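Peptidoglycan N-acetylglucosamine deacetylase (Agathobacter rectalis, PDB 5JMU) probably hydrolyses carbon-nitrogen bonds other than peptide bonds, its zinc-binding catalytic domain being expected to remove acetyl groups from peptidoglycan N-acetylglucosamine. Local coordinates at residues 49-54 and 72-77; 61-66 and 105-110; 111-116 and 144-149. All coordinates share one frame; numbering follows the deposited sequence.

Contact 1 (49-54 and 72-77); sequences TFFVTN and TVAIHS. With ZN (zinc ion), chain C.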
ATOM      1  N   THR A  49      -3.381   5.089  -3.133  1.00 10.78           N
ATOM      2  CA  THR A  49      -2.519   4.054  -3.659  1.00  9.70           C
ATOM      3  C   THR A  49      -3.065   2.720  -3.190  1.00 11.02           C
ATOM      4  O   THR A  49      -3.306   2.549  -2.003  1.00 11.83           O
ATOM      5  CB  THR A  49      -1.080   4.230  -3.145  1.00 10.83           C
ATOM      6  OG1 THR A  49      -0.592   5.526  -3.481  1.00 11.15           O
ATOM      7  CG2 THR A  49      -0.167   3.179  -3.760  1.00 11.25           C
ATOM      8  N   PHE A  50      -3.223   1.774  -4.120  1.00 11.69           N
ATOM      9  CA  PHE A  50      -3.726   0.434  -3.789  1.00  8.52           C
ATOM     10  C   PHE A  50      -2.647  -0.596  -3.977  1.00 11.27           C
ATOM     11  O   PHE A  50      -2.108  -0.730  -5.084  1.00 11.72           O
ATOM     12  CB  PHE A  50      -4.938   0.107  -4.668  1.00  9.04           C
ATOM     13  CG  PHE A  50      -6.118   0.966  -4.328  1.00 10.25           C
ATOM     14  CD1 PHE A  50      -7.030   0.589  -3.341  1.00 10.21           C
ATOM     15  CD2 PHE A  50      -6.270   2.209  -4.953  1.00 11.95           C
ATOM     16  CE1 PHE A  50      -8.141   1.421  -3.025  1.00 13.88           C
ATOM     17  CE2 PHE A  50      -7.349   3.053  -4.620  1.00 10.93           C
ATOM     18  CZ  PHE A  50      -8.286   2.648  -3.638  1.00 13.00           C
ATOM     19  N   PHE A  51      -2.340  -1.317  -2.902  1.00  9.43           N
ATOM     20  CA  PHE A  51      -1.370  -2.422  -2.971  1.00 10.77           C
ATOM     21  C   PHE A  51      -2.186  -3.704  -3.051  1.00 12.75           C
ATOM     22  O   PHE A  51      -2.725  -4.167  -2.036  1.00 11.83           O
ATOM     23  CB  PHE A  51      -0.433  -2.380  -1.755  1.00  8.66           C
ATOM     24  CG  PHE A  51       0.495  -1.201  -1.780  1.00 10.49           C
ATOM     25  CD1 PHE A  51       1.664  -1.266  -2.521  1.00 12.12           C
ATOM     26  CD2 PHE A  51       0.196  -0.049  -1.088  1.00 13.31           C
ATOM     27  CE1 PHE A  51       2.568  -0.197  -2.541  1.00 11.70           C
ATOM     28  CE2 PHE A  51       1.081   1.046  -1.107  1.00 12.25           C
ATOM     29  CZ  PHE A  51       2.287   0.967  -1.829  1.00  9.63           C
ATOM     30  N   VAL A  52      -2.285  -4.264  -4.265  1.00  9.81           N
ATOM     31  CA  VAL A  52      -3.339  -5.246  -4.548  1.00 11.26           C
ATOM     32  C   VAL A  52      -2.906  -6.719  -4.498  1.00 11.43           C
ATOM     33  O   VAL A  52      -1.701  -7.054  -4.533  1.00 10.32           O
ATOM     34  CB  VAL A  52      -3.997  -4.935  -5.934  1.00 10.83           C
ATOM     35  CG1 VAL A  52      -4.653  -3.529  -5.888  1.00 12.58           C
ATOM     36  CG2 VAL A  52      -2.988  -5.007  -7.063  1.00 10.55           C
ATOM     37  N   THR A  53      -3.918  -7.593  -4.381  1.00 10.33           N
ATOM     38  CA  THR A  53      -3.721  -9.021  -4.309  1.00 11.32           C
ATOM     39  C   THR A  53      -4.715  -9.658  -5.253  1.00 11.09           C
ATOM     40  O   THR A  53      -5.613  -8.964  -5.758  1.00 14.15           O
ATOM     41  CB  THR A  53      -4.026  -9.613  -2.909  1.00 13.96           C
ATOM     42  OG1 THR A  53      -5.443  -9.558  -2.674  1.00 12.38           O
ATOM     43  CG2 THR A  53      -3.262  -8.909  -1.812  1.00 13.91           C
ATOM     44  N   ASN A  54      -4.608 -10.970  -5.416  1.00 12.15           N
ATOM     45  CA  ASN A  54      -5.641 -11.702  -6.118  1.00 13.00           C
ATOM     46  C   ASN A  54      -6.413 -12.626  -5.174  1.00 18.67           C
ATOM     47  O   ASN A  54      -6.881 -13.708  -5.565  1.00 17.71           O
ATOM     48  CB  ASN A  54      -5.032 -12.487  -7.270  1.00 13.38           C
ATOM     49  CG  ASN A  54      -6.069 -12.841  -8.312  1.00 19.26           C
ATOM     50  OD1 ASN A  54      -6.961 -12.034  -8.618  1.00 20.70           O
ATOM     51  ND2 ASN A  54      -5.967 -14.020  -8.838  1.00 18.94           N
ATOM     52  N   THR A  72      -2.960   5.124  -7.888  1.00 11.04           N
ATOM     53  CA  THR A  72      -1.798   4.294  -8.154  1.00 10.67           C
ATOM     54  C   THR A  72      -2.122   2.840  -7.835  1.00 11.74           C
ATOM     55  O   THR A  72      -2.622   2.533  -6.758  1.00 10.89           O
ATOM     56  CB  THR A  72      -0.608   4.770  -7.314  1.00 10.90           C
ATOM     57  OG1 THR A  72      -0.257   6.099  -7.791  1.00 12.42           O
ATOM     58  CG2 THR A  72       0.575   3.774  -7.434  1.00 10.32           C
ATOM     59  N   VAL A  73      -1.846   1.963  -8.792  1.00 10.33           N
ATOM     60  CA  VAL A  73      -2.014   0.539  -8.586  1.00 10.03           C
ATOM     61  C   VAL A  73      -0.637  -0.085  -8.436  1.00 10.14           C
ATOM     62  O   VAL A  73       0.236   0.060  -9.332  1.00 11.40           O
ATOM     63  CB  VAL A  73      -2.785  -0.087  -9.777  1.00 11.29           C
ATOM     64  CG1 VAL A  73      -2.783  -1.645  -9.646  1.00 13.67           C
ATOM     65  CG2 VAL A  73      -4.189   0.448  -9.772  1.00 13.49           C
ATOM     66  N   ALA A  74      -0.414  -0.695  -7.273  1.00 10.76           N
ATOM     67  CA  ALA A  74       0.892  -1.240  -6.909  1.00 10.55           C
ATOM     68  C   ALA A  74       0.731  -2.717  -6.480  1.00 11.08           C
ATOM     69  O   ALA A  74      -0.371  -3.196  -6.235  1.00 10.41           O
ATOM     70  CB  ALA A  74       1.503  -0.408  -5.788  1.00 10.52           C
ATOM     71  N   ILE A  75       1.842  -3.444  -6.388  1.00 10.09           N
ATOM     72  CA  ILE A  75       1.775  -4.861  -6.040  1.00 10.54           C
ATOM     73  C   ILE A  75       1.850  -5.115  -4.557  1.00 12.09           C
ATOM     74  O   ILE A  75       2.689  -4.514  -3.918  1.00 10.55           O
ATOM     75  CB  ILE A  75       2.942  -5.603  -6.713  1.00  9.25           C
ATOM     76  CG1 ILE A  75       2.769  -5.542  -8.227  1.00 10.55           C
ATOM     77  CG2 ILE A  75       2.963  -7.094  -6.249  1.00 12.37           C
ATOM     78  CD1 ILE A  75       3.979  -6.093  -9.056  1.00 12.75           C
ATOM     79  N   HIS A  76       0.976  -5.988  -4.019  1.00 10.55           N
ATOM     80  CA  HIS A  76       1.154  -6.511  -2.652  1.00  9.65           C
ATOM     81  C   HIS A  76       1.587  -7.977  -2.788  1.00 12.26           C
ATOM     82  O   HIS A  76       2.737  -8.334  -2.503  1.00 12.76           O
ATOM     83  CB  HIS A  76      -0.134  -6.327  -1.845  1.00  9.98           C
ATOM     84  CG  HIS A  76      -0.002  -6.507  -0.353  1.00 11.69           C
ATOM     85  ND1 HIS A  76       1.123  -6.136   0.365  1.00 10.81           N
ATOM     86  CD2 HIS A  76      -0.897  -6.983   0.544  1.00 12.77           C
ATOM     87  CE1 HIS A  76       0.906  -6.411   1.655  1.00 10.39           C
ATOM     88  NE2 HIS A  76      -0.302  -6.938   1.787  1.00 10.87           N
ATOM     89  N   SER A  77       0.698  -8.794  -3.324  1.00 10.03           N
ATOM     90  CA  SER A  77       1.022 -10.208  -3.560  1.00 10.85           C
ATOM     91  C   SER A  77      -0.143 -10.896  -4.255  1.00 11.75           C
ATOM     92  O   SER A  77      -1.283 -10.600  -3.955  1.00 12.70           O
ATOM     93  CB  SER A  77       1.315 -10.915  -2.217  1.00 12.54           C
ATOM     94  OG  SER A  77       1.346 -12.324  -2.416  1.00 12.44           O
TER
HETATM   95 ZN    ZN C 502      -1.371  -7.639   3.453  0.80 13.50          ZN
HETATM   96  O   HOH W   1      -1.325  -5.787   4.348  1.00 11.73           O
HETATM   97  O   HOH W   2      -2.420  -8.207   5.197  1.00 12.36           O
HETATM   98  O   HOH W   3       0.444  -8.075   4.561  1.00 12.78           O
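Residues Thr49 to Val52 pair in parallel with Thr72 to Ile75, residue beside residue, the short strand axes diverging by 38°. Phe50 uses both its backbone polar atoms: its N donates to Thr72 O at 2.8 Å, and its O accepts from Ala74 N. Val52 N continues the pattern to Ala74 O. It then changes, because Val52 O takes two successive amides, His76 N at 2.9 Å, on a lone pair in the carbonyl plane, and Ser77 N at 3.2 Å, tilted from that plane. Ser77 O is buried and has no hydrogen-bond partner in the model; a CA-H of Thr53 faces it.

Thr49, Thr72, Phe51 and Ala74 share one sheet face. The two threonines run alongside each other, their CG2 methyls 3.8 Å apart, and both hydroxyls are hydrogen-bonded to the backbone of Leu213. The Phe51 ring presses on Ala74, with CD1 3.4 Å from Ala74 CB, and meets Ile75 O at its edge, in plane. Phe50 and Val73 occupy the other face, where Glu66 of helix 61-68 touches both.

His76 carries its imidazole anti to the backbone N (chi1 -166°), abreast of the Thr53 side chain; Thr53 CG2 sits at the ring edge, 3.9 Å from His76 CD2. His76 NE2 binds the zinc ion at 2.1 Å, while ND1 is hydrogen-bonded to Arg115 O, so both ring nitrogens are held and the ring's rotation is fixed. Ser77 OG is hydrogen-bonded to Asp95 OD2 and to the backbone N of His80, another zinc ligand.

The strands belong to the beta-alpha-beta unit 49-53, 61-68, 72-77. Three waters, Asp28 and His80 complete the zinc shell, the Asp-His-His metal site characteristic of family 4 carbohydrate esterases with NodB homology.

Contact 2 (61-66 and 105-110); sequences NMIAEE and AQTGND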
ATOM      1  N   ASN A  61     -11.745  -6.858 -11.540  1.00 15.48           N
ATOM      2  CA  ASN A  61     -11.950  -5.698 -12.404  1.00 14.83           C
ATOM      3  C   ASN A  61     -11.857  -4.371 -11.670  1.00 14.52           C
ATOM      4  O   ASN A  61     -11.706  -3.326 -12.315  1.00 15.37           O
ATOM      5  CB  ASN A  61     -13.301  -5.796 -13.088  1.00 15.45           C
ATOM      6  CG  ASN A  61     -14.438  -5.803 -12.081  1.00 20.38           C
ATOM      7  OD1 ASN A  61     -14.394  -6.557 -11.097  1.00 20.64           O
ATOM      8  ND2 ASN A  61     -15.465  -4.948 -12.300  1.00 21.17           N
HETATM    9  N   MSE A  62     -11.901  -4.392 -10.326  1.00 12.51           N
HETATM   10  CA  MSE A  62     -11.675  -3.134  -9.591  1.00 12.30           C
HETATM   11  C   MSE A  62     -10.276  -2.600  -9.752  1.00 14.68           C
HETATM   12  O   MSE A  62     -10.051  -1.401  -9.551  1.00 14.79           O
HETATM   13  CB  MSE A  62     -11.973  -3.286  -8.109  1.00 15.66           C
HETATM   14  CG  MSE A  62     -13.435  -3.452  -7.769  1.00 18.70           C
HETATM   15 SE   MSE A  62     -14.551  -1.935  -8.337  0.71 27.06          SE
HETATM   16  CE  MSE A  62     -15.047  -2.527 -10.052  1.00 31.49           C
ATOM     17  N   ILE A  63      -9.331  -3.461 -10.133  1.00 11.98           N
ATOM     18  CA  ILE A  63      -7.971  -2.982 -10.389  1.00 13.14           C
ATOM     19  C   ILE A  63      -7.996  -2.047 -11.616  1.00 11.74           C
ATOM     20  O   ILE A  63      -7.365  -0.981 -11.614  1.00 13.46           O
ATOM     21  CB  ILE A  63      -7.023  -4.144 -10.616  1.00 13.00           C
ATOM     22  CG1 ILE A  63      -6.894  -4.925  -9.319  1.00 10.84           C
ATOM     23  CG2 ILE A  63      -5.643  -3.671 -11.174  1.00 13.33           C
ATOM     24  CD1 ILE A  63      -6.136  -6.283  -9.493  1.00 14.94           C
ATOM     25  N   ALA A  64      -8.724  -2.449 -12.655  1.00 11.81           N
ATOM     26  CA  ALA A  64      -8.908  -1.575 -13.810  1.00 14.12           C
ATOM     27  C   ALA A  64      -9.562  -0.265 -13.394  1.00 15.00           C
ATOM     28  O   ALA A  64      -9.170   0.786 -13.848  1.00 15.00           O
ATOM     29  CB  ALA A  64      -9.755  -2.273 -14.912  1.00 14.53           C
ATOM     30  N   GLU A  65     -10.583  -0.337 -12.543  1.00 13.66           N
ATOM     31  CA  GLU A  65     -11.277   0.885 -12.105  1.00 16.84           C
ATOM     32  C   GLU A  65     -10.370   1.802 -11.267  1.00 14.38           C
ATOM     33  O   GLU A  65     -10.457   3.042 -11.376  1.00 14.35           O
ATOM     34  CB  GLU A  65     -12.540   0.512 -11.307  1.00 17.02           C
ATOM     35  CG  GLU A  65     -13.519   1.675 -11.147  1.00 18.15           C
ATOM     36  CD  GLU A  65     -14.103   2.218 -12.468  1.00 20.65           C
ATOM     37  OE1 GLU A  65     -14.146   1.497 -13.491  1.00 26.08           O
ATOM     38  OE2 GLU A  65     -14.543   3.391 -12.478  1.00 26.83           O
ATOM     39  N   GLU A  66      -9.536   1.212 -10.412  1.00 12.52           N
ATOM     40  CA  GLU A  66      -8.619   2.022  -9.610  1.00 11.88           C
ATOM     41  C   GLU A  66      -7.714   2.858 -10.518  1.00 11.96           C
ATOM     42  O   GLU A  66      -7.522   4.066 -10.316  1.00 13.76           O
ATOM     43  CB  GLU A  66      -7.774   1.131  -8.687  1.00 11.63           C
ATOM     44  CG  GLU A  66      -8.609   0.562  -7.530  1.00 11.03           C
ATOM     45  CD  GLU A  66      -7.938  -0.596  -6.799  1.00 12.09           C
ATOM     46  OE1 GLU A  66      -6.807  -1.012  -7.149  1.00 11.74           O
ATOM     47  OE2 GLU A  66      -8.605  -1.169  -5.885  1.00 13.76           O
ATOM     48  N   ALA A 105      -2.806  -6.844 -17.404  1.00 14.14           N
ATOM     49  CA  ALA A 105      -4.059  -7.273 -18.068  1.00 14.94           C
ATOM     50  C   ALA A 105      -5.169  -6.247 -17.831  1.00 14.73           C
ATOM     51  O   ALA A 105      -5.888  -5.826 -18.749  1.00 15.35           O
ATOM     52  CB  ALA A 105      -4.486  -8.654 -17.529  1.00 16.40           C
ATOM     53  N   GLN A 106      -5.288  -5.827 -16.576  1.00 13.94           N
ATOM     54  CA  GLN A 106      -6.403  -4.964 -16.173  1.00 13.83           C
ATOM     55  C   GLN A 106      -6.214  -3.490 -16.559  1.00 15.66           C
ATOM     56  O   GLN A 106      -7.168  -2.839 -16.952  1.00 16.86           O
ATOM     57  CB  GLN A 106      -6.588  -5.053 -14.643  1.00 13.51           C
ATOM     58  CG  GLN A 106      -7.228  -6.381 -14.155  1.00 13.67           C
ATOM     59  CD  GLN A 106      -8.710  -6.516 -14.512  1.00 14.48           C
ATOM     60  OE1 GLN A 106      -9.398  -5.530 -14.801  1.00 17.39           O
ATOM     61  NE2 GLN A 106      -9.218  -7.765 -14.523  1.00 15.22           N
ATOM     62  N   THR A 107      -4.977  -2.986 -16.457  1.00 16.10           N
ATOM     63  CA  THR A 107      -4.721  -1.549 -16.570  1.00 15.56           C
ATOM     64  C   THR A 107      -3.962  -1.182 -17.824  1.00 16.06           C
ATOM     65  O   THR A 107      -3.922  -0.004 -18.193  1.00 18.79           O
ATOM     66  CB  THR A 107      -3.904  -0.991 -15.399  1.00 14.16           C
ATOM     67  OG1 THR A 107      -2.532  -1.439 -15.466  1.00 14.04           O
ATOM     68  CG2 THR A 107      -4.523  -1.414 -14.069  1.00 15.95           C
ATOM     69  N   GLY A 108      -3.319  -2.161 -18.455  1.00 16.46           N
ATOM     70  CA  GLY A 108      -2.495  -1.863 -19.615  1.00 16.91           C
ATOM     71  C   GLY A 108      -1.049  -1.554 -19.278  1.00 20.17           C
ATOM     72  O   GLY A 108      -0.204  -1.487 -20.179  1.00 20.94           O
ATOM     73  N   ASN A 109      -0.750  -1.395 -17.992  1.00 17.73           N
ATOM     74  CA  ASN A 109       0.595  -1.017 -17.570  1.00 17.30           C
ATOM     75  C   ASN A 109       1.155  -1.969 -16.522  1.00 18.79           C
ATOM     76  O   ASN A 109       0.417  -2.523 -15.743  1.00 18.39           O
ATOM     77  CB  ASN A 109       0.587   0.389 -16.972  1.00 18.04           C
ATOM     78  CG  ASN A 109       0.115   1.425 -17.952  1.00 27.29           C
ATOM     79  OD1 ASN A 109       0.683   1.573 -19.022  1.00 34.52           O
ATOM     80  ND2 ASN A 109      -0.932   2.142 -17.591  1.00 31.61           N
ATOM     81  N   ASP A 110       2.472  -2.081 -16.485  1.00 17.86           N
ATOM     82  CA  ASP A 110       3.136  -2.781 -15.380  1.00 18.28           C
ATOM     83  C   ASP A 110       3.146  -1.933 -14.133  1.00 18.00           C
ATOM     84  O   ASP A 110       3.150  -0.711 -14.201  1.00 20.45           O
ATOM     85  CB  ASP A 110       4.576  -3.113 -15.722  1.00 19.28           C
ATOM     86  CG  ASP A 110       4.687  -3.981 -16.918  1.00 24.74           C
ATOM     87  OD1 ASP A 110       4.206  -5.133 -16.863  1.00 23.87           O
ATOM     88  OD2 ASP A 110       5.244  -3.505 -17.925  1.00 32.16           O
TER
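Gln106 lies against the first turn of helix 61-68, and its carboxamide oxygen and backbone O both make close approaches in this small, mainly van der Waals contact. Its OE1 comes within 3.3 Å of Ala64 CB and 3.5 Å of Asn61 CA. The same Ala64 CB also touches the Gln106 backbone, 3.3 Å from O, so the methyl meets the main-chain and side-chain oxygens of one residue together. Here the two backbones draw close, Ala64 CA lying 4.8 Å from Gln106 CA. Ile63 lies across Gln106, nearly perpendicular: its CG2 branch rests 3.9 Å from Gln106 CB and 3.8 Å from Thr107 CG2.

The glutamine reaches this place by folding at its second torsion (chi2 -71°), which brings the amide against Asn61 CA. Its NE2 is hydrogen-bonded to Gln60 OE1, just ahead of helix 61-68, and the other end of the Gln60 amide meets Asn54 OD1. Thr107 turns its methyl to Ile63 and its hydroxyl to its own chain: OG1 accepts from Asn109 N at 3.1 Å, an ST turn, and is also hydrogen-bonded to Ile103 O. This closes the end of helix 89-107, where Gly108 leaves the helix with positive phi (90°) and its O is hydrogen-bonded to Lys104 NZ.

Ile63 faces inward, reaching Met99 and Ile102 of helix 89-107. Helix 61-68 packs against helix 34-43 through Glu65 and Glu66 and against the end of helix 89-107 through Ile63 and Ala64, while its inner side covers strands 49-53 and 72-77.

Contact 3 (111-116 and 144-149); sequences ASIIRF and GLLYCD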
ATOM      1  N   ALA A 111       3.246  -2.595 -12.990  1.00 14.02           N
ATOM      2  CA  ALA A 111       3.404  -1.890 -11.718  1.00 12.21           C
ATOM      3  C   ALA A 111       4.818  -1.413 -11.563  1.00 13.66           C
ATOM      4  O   ALA A 111       5.746  -2.041 -12.105  1.00 15.89           O
ATOM      5  CB  ALA A 111       3.034  -2.807 -10.523  1.00 13.54           C
ATOM      6  N   SER A 112       5.004  -0.314 -10.830  1.00 11.99           N
ATOM      7  CA  SER A 112       6.327   0.229 -10.503  1.00 10.64           C
ATOM      8  C   SER A 112       6.724   0.163  -9.025  1.00 10.27           C
ATOM      9  O   SER A 112       7.897   0.316  -8.705  1.00 12.33           O
ATOM     10  CB  SER A 112       6.409   1.707 -10.919  1.00 15.27           C
ATOM     11  OG  SER A 112       6.278   1.856 -12.339  1.00 21.97           O
ATOM     12  N   ILE A 113       5.732  -0.020  -8.163  1.00 10.00           N
ATOM     13  CA  ILE A 113       5.880   0.073  -6.719  1.00  9.64           C
ATOM     14  C   ILE A 113       5.263  -1.176  -6.120  1.00 12.00           C
ATOM     15  O   ILE A 113       4.260  -1.679  -6.638  1.00 11.50           O
ATOM     16  CB  ILE A 113       5.152   1.342  -6.138  1.00 10.43           C
ATOM     17  CG1 ILE A 113       5.559   2.597  -6.923  1.00 11.60           C
ATOM     18  CG2 ILE A 113       5.487   1.512  -4.608  1.00 12.05           C
ATOM     19  CD1 ILE A 113       4.823   3.913  -6.476  1.00 18.60           C
ATOM     20  N   ILE A 114       5.881  -1.676  -5.056  1.00  9.18           N
ATOM     21  CA  ILE A 114       5.340  -2.808  -4.311  1.00 10.35           C
ATOM     22  C   ILE A 114       5.289  -2.516  -2.826  1.00  9.88           C
ATOM     23  O   ILE A 114       5.928  -1.563  -2.328  1.00  9.20           O
ATOM     24  CB  ILE A 114       6.165  -4.123  -4.550  1.00  9.57           C
ATOM     25  CG1 ILE A 114       7.480  -4.083  -3.753  1.00 11.13           C
ATOM     26  CG2 ILE A 114       6.476  -4.305  -6.016  1.00 11.78           C
ATOM     27  CD1 ILE A 114       8.184  -5.474  -3.715  1.00 13.68           C
ATOM     28  N   ARG A 115       4.518  -3.318  -2.087  1.00  9.60           N
ATOM     29  CA  ARG A 115       4.607  -3.335  -0.629  1.00  9.20           C
ATOM     30  C   ARG A 115       4.737  -4.788  -0.229  1.00 12.82           C
ATOM     31  O   ARG A 115       3.844  -5.591  -0.510  1.00  9.71           O
ATOM     32  CB  ARG A 115       3.389  -2.704   0.027  1.00 10.09           C
ATOM     33  CG  ARG A 115       3.436  -2.884   1.599  1.00 10.47           C
ATOM     34  CD  ARG A 115       2.324  -2.056   2.226  1.00 13.97           C
ATOM     35  NE  ARG A 115       2.633  -0.631   2.185  1.00 12.25           N
ATOM     36  CZ  ARG A 115       1.683   0.324   2.252  1.00 12.15           C
ATOM     37  NH1 ARG A 115       0.391  -0.025   2.312  1.00 12.17           N
ATOM     38  NH2 ARG A 115       2.016   1.630   2.275  1.00 13.02           N
ATOM     39  N   PHE A 116       5.820  -5.122   0.456  1.00  9.29           N
ATOM     40  CA  PHE A 116       6.006  -6.484   0.914  1.00  9.41           C
ATOM     41  C   PHE A 116       4.918  -6.875   1.900  1.00 10.37           C
ATOM     42  O   PHE A 116       4.606  -6.085   2.800  1.00 12.30           O
ATOM     43  CB  PHE A 116       7.346  -6.621   1.637  1.00  9.89           C
ATOM     44  CG  PHE A 116       8.538  -6.511   0.761  1.00  9.78           C
ATOM     45  CD1 PHE A 116       8.972  -7.582  -0.042  1.00 10.60           C
ATOM     46  CD2 PHE A 116       9.268  -5.316   0.720  1.00 10.20           C
ATOM     47  CE1 PHE A 116      10.133  -7.493  -0.831  1.00 10.66           C
ATOM     48  CE2 PHE A 116      10.440  -5.209  -0.103  1.00 11.05           C
ATOM     49  CZ  PHE A 116      10.871  -6.291  -0.887  1.00 10.91           C
ATOM     50  N   GLY A 144      14.440  -2.735 -10.678  1.00 15.38           N
ATOM     51  CA  GLY A 144      13.889  -1.425 -10.999  1.00 16.69           C
ATOM     52  C   GLY A 144      12.596  -1.105 -10.310  1.00 19.34           C
ATOM     53  O   GLY A 144      11.918  -0.136 -10.663  1.00 18.90           O
ATOM     54  N   LEU A 145      12.259  -1.905  -9.295  1.00 13.00           N
ATOM     55  CA  LEU A 145      11.031  -1.673  -8.545  1.00 12.28           C
ATOM     56  C   LEU A 145      11.268  -0.832  -7.279  1.00 12.65           C
ATOM     57  O   LEU A 145      12.378  -0.833  -6.724  1.00 16.34           O
ATOM     58  CB  LEU A 145      10.418  -3.011  -8.156  1.00 12.54           C
ATOM     59  CG  LEU A 145       9.884  -3.826  -9.330  1.00 16.79           C
ATOM     60  CD1 LEU A 145       9.523  -5.173  -8.769  1.00 20.27           C
ATOM     61  CD2 LEU A 145       8.664  -3.103  -9.910  1.00 17.71           C
ATOM     62  N   LEU A 146      10.252  -0.093  -6.859  1.00 10.92           N
ATOM     63  CA  LEU A 146      10.299   0.683  -5.625  1.00 11.17           C
ATOM     64  C   LEU A 146       9.450  -0.041  -4.620  1.00 11.24           C
ATOM     65  O   LEU A 146       8.517  -0.746  -5.010  1.00 12.28           O
ATOM     66  CB  LEU A 146       9.737   2.090  -5.812  1.00 13.01           C
ATOM     67  CG  LEU A 146      10.487   2.890  -6.876  1.00 14.65           C
ATOM     68  CD1 LEU A 146       9.614   4.048  -7.366  1.00 18.13           C
ATOM     69  CD2 LEU A 146      11.792   3.353  -6.323  1.00 17.25           C
ATOM     70  N   TYR A 147       9.770   0.080  -3.334  1.00  9.73           N
ATOM     71  CA  TYR A 147       8.874  -0.521  -2.339  1.00 11.35           C
ATOM     72  C   TYR A 147       8.577   0.517  -1.269  1.00 11.88           C
ATOM     73  O   TYR A 147       9.359   1.440  -1.045  1.00 11.47           O
ATOM     74  CB  TYR A 147       9.459  -1.794  -1.702  1.00 11.34           C
ATOM     75  CG  TYR A 147      10.683  -1.613  -0.807  1.00 10.25           C
ATOM     76  CD1 TYR A 147      11.981  -1.587  -1.337  1.00 14.22           C
ATOM     77  CD2 TYR A 147      10.525  -1.480   0.586  1.00 10.16           C
ATOM     78  CE1 TYR A 147      13.108  -1.453  -0.493  1.00 14.72           C
ATOM     79  CE2 TYR A 147      11.628  -1.352   1.433  1.00 13.23           C
ATOM     80  CZ  TYR A 147      12.900  -1.310   0.891  1.00 14.50           C
ATOM     81  OH  TYR A 147      13.970  -1.172   1.770  1.00 17.36           O
ATOM     82  N   CYS A 148       7.427   0.383  -0.639  1.00  9.75           N
ATOM     83  CA  CYS A 148       7.013   1.365   0.377  1.00 10.04           C
ATOM     84  C   CYS A 148       6.377   0.643   1.570  1.00  9.21           C
ATOM     85  O   CYS A 148       5.533  -0.254   1.410  1.00 10.33           O
ATOM     86  CB  CYS A 148       6.024   2.342  -0.254  1.00 11.37           C
ATOM     87  SG  CYS A 148       5.696   3.797   0.767  1.00 12.57           S
ATOM     88  N   ASP A 149       6.875   0.973   2.766  1.00  9.04           N
ATOM     89  CA  ASP A 149       6.236   0.575   4.008  1.00  8.79           C
ATOM     90  C   ASP A 149       5.249   1.678   4.424  1.00 10.81           C
ATOM     91  O   ASP A 149       4.501   2.138   3.581  1.00 11.17           O
ATOM     92  CB  ASP A 149       7.332   0.301   5.044  1.00  9.53           C
ATOM     93  CG  ASP A 149       8.208  -0.880   4.633  1.00 13.72           C
ATOM     94  OD1 ASP A 149       7.651  -1.919   4.168  1.00 11.15           O
ATOM     95  OD2 ASP A 149       9.442  -0.793   4.743  1.00 13.96           O
TER
HETATM   96  O   HOH W   4       9.840   1.470 -10.451  1.00 18.71           O
HETATM   97  O   HOH W   5       7.143  -2.655   1.576  1.00 11.15           O
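Ile113-Ile114 and Leu146-Tyr147 form a short parallel beta pair within the NodB homology fold, an irregular relative of the beta/alpha barrel. Its second partner follows a Schellman motif in which Gly144, with positive phi, ends helix 132-142.

Backbone bonds alternate across the pair. Ser112 O accepts from Leu146 N at 3.0 Å, Leu146 O from Ile114 N at 2.8 Å, and Ile114 O from Cys148 N. Tyr147 O is hydrogen-bonded to His221 NE2. Water 4 donates to both Ser112 O and Gly144 O, bridging the two chains at the Gly144 end.

From Cys148 O onward the donor is a side chain. Arg115 leaves the backbone extended and bends at chi3 (-73°), setting NE 3.0 Å from Cys148 O, which lies in the guanidinium plane although the donor stands above the carbonyl plane. Its NH2 reaches Asp149 O at 2.9 Å by a more bent bond (137°). NH1 forms a salt bridge with Asp27 and is also hydrogen-bonded to Thr25 OG1, so the guanidinium ties this pair to strand 21-27 near the zinc site.

Water 5 accepts from Phe116 N and donates to Asp149 OD1 at 2.7 Å, with a weak bond to Cys148 O. Asp149 OD2 is hydrogen-bonded to Ser120 OG and His222 N.

Ile113 CG1 lies 4.3 Å from Leu146 CD1 on one face. Apolar groups fill the side facing helix 132-142: Ile114 CG1 rests 3.7 Å from Tyr147 CB, and Leu145 and Phe116 touch Val140. The two aromatic rings meet edge-to-face, planes at 65°, with Phe116 CE2 over the Tyr147 face, 3.7 Å from Tyr147 CG.

Overall arrangement
Contacts 1 and 3 are buried and built on parallel strand pairing; contact 2 lies at the surface and joins two helices by van der Waals touch. Contacts 1 and 2 share one beta-alpha-beta unit: its two strands pair in contact 1, and its helix, which covers them, supplies half of contact 2. Contact 3 adjoins strand 72-77, with a probable hydrogen bond from Arg115 N to Ile75 O and the Arg115 side chain lying against Phe51. Contact 1 carries a zinc ligand, whereas contact 3 brings the Arg115 side chain to about 7 Å from the zinc ion, nearest atoms counted. Contacts 2 and 3 adjoin only along the chain, their centres about 17 Å apart.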